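Local structure of BpsB (PgaB), Poly-beta-1,6-N-acetyl-D-glucosamine N-deacetylase (Bordetella bronchiseptica RB50, 5BU6) at residues 81-86 against 105-110. The protein removes N-acetyl groups from poly-beta-1,6-N-acetyl-D-glucosamine, as a metal-binding family 4 carbohydrate esterase required for biofilm formation. The protein carries 5 engineered substitutions. Residues are numbered along the deposited sequence; the frame is centred on the assembly and turned at random.
With NI (nickel (II) ion), chain C.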
ATOM      1  N   THR A  81      -0.823  -3.832  -7.259  1.00 29.36           N
ATOM      2  CA  THR A  81      -0.096  -3.381  -6.088  1.00 25.69           C
ATOM      3  C   THR A  81       0.070  -4.537  -5.087  1.00 31.15           C
ATOM      4  O   THR A  81      -0.816  -5.393  -4.962  1.00 34.14           O
ATOM      5  CB  THR A  81      -0.795  -2.185  -5.398  1.00 33.64           C
ATOM      6  OG1 THR A  81      -1.983  -2.626  -4.736  1.00 39.07           O
ATOM      7  CG2 THR A  81      -1.161  -1.099  -6.436  1.00 35.13           C
ATOM      8  N   PHE A  82       1.235  -4.560  -4.450  1.00 28.26           N
ATOM      9  CA  PHE A  82       1.633  -5.581  -3.477  1.00 40.28           C
ATOM     10  C   PHE A  82       2.181  -4.879  -2.227  1.00 41.19           C
ATOM     11  O   PHE A  82       3.287  -4.345  -2.262  1.00 45.62           O
ATOM     12  CB  PHE A  82       2.694  -6.511  -4.076  1.00 31.77           C
ATOM     13  CG  PHE A  82       2.227  -7.249  -5.294  1.00 35.14           C
ATOM     14  CD1 PHE A  82       2.336  -6.670  -6.557  1.00 34.84           C
ATOM     15  CD2 PHE A  82       1.657  -8.508  -5.176  1.00 32.66           C
ATOM     16  CE1 PHE A  82       1.886  -7.336  -7.687  1.00 36.79           C
ATOM     17  CE2 PHE A  82       1.204  -9.194  -6.299  1.00 36.21           C
ATOM     18  CZ  PHE A  82       1.320  -8.600  -7.566  1.00 35.51           C
ATOM     19  N   ASP A  83       1.422  -4.851  -1.136  1.00 33.24           N
ATOM     20  CA  ASP A  83       1.878  -4.109   0.048  1.00 40.25           C
ATOM     21  C   ASP A  83       2.400  -5.032   1.152  1.00 42.14           C
ATOM     22  O   ASP A  83       2.151  -6.230   1.120  1.00 43.36           O
ATOM     23  CB  ASP A  83       0.762  -3.226   0.617  1.00 62.09           C
ATOM     24  CG  ASP A  83      -0.387  -3.010  -0.357  1.00 84.98           C
ATOM     25  OD1 ASP A  83      -0.138  -2.560  -1.496  1.00 86.02           O
ATOM     26  OD2 ASP A  83      -1.547  -3.282   0.033  1.00 92.77           O
ATOM     27  N   ASP A  84       3.143  -4.434   2.089  1.00 33.10           N
ATOM     28  CA  ASP A  84       3.556  -4.993   3.390  1.00 38.14           C
ATOM     29  C   ASP A  84       5.001  -5.466   3.347  1.00 34.61           C
ATOM     30  O   ASP A  84       5.640  -5.588   4.387  1.00 37.87           O
ATOM     31  CB  ASP A  84       2.662  -6.131   3.879  1.00 33.18           C
ATOM     32  CG  ASP A  84       1.303  -5.659   4.363  1.00 38.93           C
ATOM     33  OD1 ASP A  84       0.968  -4.475   4.182  1.00 33.92           O
ATOM     34  OD2 ASP A  84       0.547  -6.491   4.919  1.00 44.86           O
ATOM     35  N   GLY A  85       5.522  -5.726   2.154  1.00 32.23           N
ATOM     36  CA  GLY A  85       6.946  -5.967   2.002  1.00 33.13           C
ATOM     37  C   GLY A  85       7.446  -7.300   2.546  1.00 34.41           C
ATOM     38  O   GLY A  85       8.616  -7.429   2.917  1.00 34.92           O
ATOM     39  N   TYR A  86       6.575  -8.298   2.594  1.00 26.31           N
ATOM     40  CA  TYR A  86       7.017  -9.640   2.982  1.00 29.21           C
ATOM     41  C   TYR A  86       8.006 -10.238   1.965  1.00 33.10           C
ATOM     42  O   TYR A  86       8.062  -9.795   0.823  1.00 35.04           O
ATOM     43  CB  TYR A  86       5.810 -10.555   3.172  1.00 32.54           C
ATOM     44  CG  TYR A  86       5.093 -10.339   4.496  1.00 35.12           C
ATOM     45  CD1 TYR A  86       5.557 -10.941   5.671  1.00 40.41           C
ATOM     46  CD2 TYR A  86       3.958  -9.552   4.578  1.00 35.54           C
ATOM     47  CE1 TYR A  86       4.901 -10.756   6.874  1.00 44.00           C
ATOM     48  CE2 TYR A  86       3.296  -9.359   5.779  1.00 36.89           C
ATOM     49  CZ  TYR A  86       3.768  -9.960   6.921  1.00 40.49           C
ATOM     50  OH  TYR A  86       3.107  -9.767   8.117  1.00 44.79           O
ATOM     51  N   VAL A 105       3.253  -1.769  -8.166  1.00 31.71           N
ATOM     52  CA  VAL A 105       3.606  -0.930  -7.023  1.00 29.25           C
ATOM     53  C   VAL A 105       3.895  -1.852  -5.834  1.00 27.64           C
ATOM     54  O   VAL A 105       3.114  -2.766  -5.575  1.00 29.29           O
ATOM     55  CB  VAL A 105       2.458   0.024  -6.646  1.00 32.34           C
ATOM     56  CG1 VAL A 105       2.851   0.914  -5.454  1.00 33.10           C
ATOM     57  CG2 VAL A 105       2.069   0.843  -7.847  1.00 37.26           C
ATOM     58  N   VAL A 106       4.993  -1.613  -5.129  1.00 27.36           N
ATOM     59  CA  VAL A 106       5.265  -2.321  -3.878  1.00 33.26           C
ATOM     60  C   VAL A 106       5.290  -1.282  -2.755  1.00 33.26           C
ATOM     61  O   VAL A 106       6.054  -0.334  -2.821  1.00 30.90           O
ATOM     62  CB  VAL A 106       6.607  -3.081  -3.926  1.00 32.02           C
ATOM     63  CG1 VAL A 106       6.939  -3.680  -2.545  1.00 37.97           C
ATOM     64  CG2 VAL A 106       6.576  -4.166  -5.008  1.00 31.57           C
ATOM     65  N   ALA A 107       4.440  -1.443  -1.750  1.00 31.57           N
ATOM     66  CA  ALA A 107       4.321  -0.445  -0.688  1.00 31.74           C
ATOM     67  C   ALA A 107       4.946  -1.018   0.583  1.00 32.06           C
ATOM     68  O   ALA A 107       4.590  -2.127   1.023  1.00 31.67           O
ATOM     69  CB  ALA A 107       2.860  -0.056  -0.464  1.00 34.27           C
ATOM     70  N   VAL A 108       5.887  -0.261   1.135  1.00 32.51           N
ATOM     71  CA  VAL A 108       6.772  -0.697   2.211  1.00 32.29           C
ATOM     72  C   VAL A 108       6.349  -0.123   3.558  1.00 30.75           C
ATOM     73  O   VAL A 108       6.174   1.074   3.652  1.00 27.72           O
ATOM     74  CB  VAL A 108       8.218  -0.233   1.899  1.00 39.96           C
ATOM     75  CG1 VAL A 108       9.157  -0.501   3.049  1.00 35.01           C
ATOM     76  CG2 VAL A 108       8.703  -0.869   0.595  1.00 50.70           C
ATOM     77  N   VAL A 109       6.167  -0.948   4.590  1.00 33.79           N
ATOM     78  CA  VAL A 109       5.993  -0.411   5.945  1.00 30.10           C
ATOM     79  C   VAL A 109       7.394  -0.257   6.520  1.00 31.81           C
ATOM     80  O   VAL A 109       8.050  -1.251   6.830  1.00 30.16           O
ATOM     81  CB  VAL A 109       5.165  -1.316   6.863  1.00 30.79           C
ATOM     82  CG1 VAL A 109       4.985  -0.646   8.220  1.00 29.29           C
ATOM     83  CG2 VAL A 109       3.802  -1.646   6.227  1.00 28.79           C
ATOM     84  N   THR A 110       7.890   0.962   6.624  1.00 28.51           N
ATOM     85  CA  THR A 110       9.334   1.092   6.797  1.00 31.25           C
ATOM     86  C   THR A 110       9.795   0.741   8.218  1.00 32.40           C
ATOM     87  O   THR A 110      10.952   0.409   8.418  1.00 37.45           O
ATOM     88  CB  THR A 110       9.837   2.495   6.388  1.00 30.35           C
ATOM     89  OG1 THR A 110       9.148   3.510   7.120  1.00 31.62           O
ATOM     90  CG2 THR A 110       9.607   2.715   4.891  1.00 29.01           C
TER
HETATM   91 NI    NI C 401      -0.909  -3.584   4.465  1.00 34.40          NI
HETATM   92  O   HOH W   1      -1.336  -4.316   2.516  1.00 43.40           O
HETATM   93  O   HOH W   2       7.297  -3.558   4.557  1.00 31.04           O
HETATM   94  O   HOH W   3      -1.721  -5.512   5.032  1.00 33.61           O
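T81 and V105 run alongside each other on one face of the sheet, T81 CG2 3.8 Å from V105 CB. A chi1 of 72° tucks OG1 in over the backbone, which leaves the methyl for V105. F82 makes two of the three backbone bonds across the contact: its N donates to V105 O over 2.8 Å, nearly along the C=O axis, and its O accepts A107 N from above the carbonyl plane in a longer bond of 3.2 Å. Its ring projects from the other face of the sheet, the one V106 shares. D83 returns to the T81 face, where its CB meets A107 CB at 4.0 Å; OD2 takes a hydrogen bond from a water bound to nickel, while buried OD1 has no hydrogen-bonding partner in the model, though this side chain is poorly ordered. At D84 the strand has ended, yet its N still reaches A107 O (2.9 Å). The D84 CB leaves the backbone away from 105-110, and OD1 binds nickel at 2.1 Å, alongside H154 and H159; OD2 accepts a hydrogen bond from a second nickel-bound water. Beyond, a water bridges the segments, donating to D84 O and accepting from V109 N. D84 and G85 both take positive phi, and past G85 the chain leaves 105-110. Strands 77-83 and 104-108 are parallel neighbours, joined by helix 88-100 in a beta-alpha-beta unit. Backbone bonds and one bridging water thus hold D84 just past the strand's C-terminal end, its carboxylate presented to the metal; the Asp-His-His nickel site is consistent with the metal-dependent deacetylation of family 4 esterases.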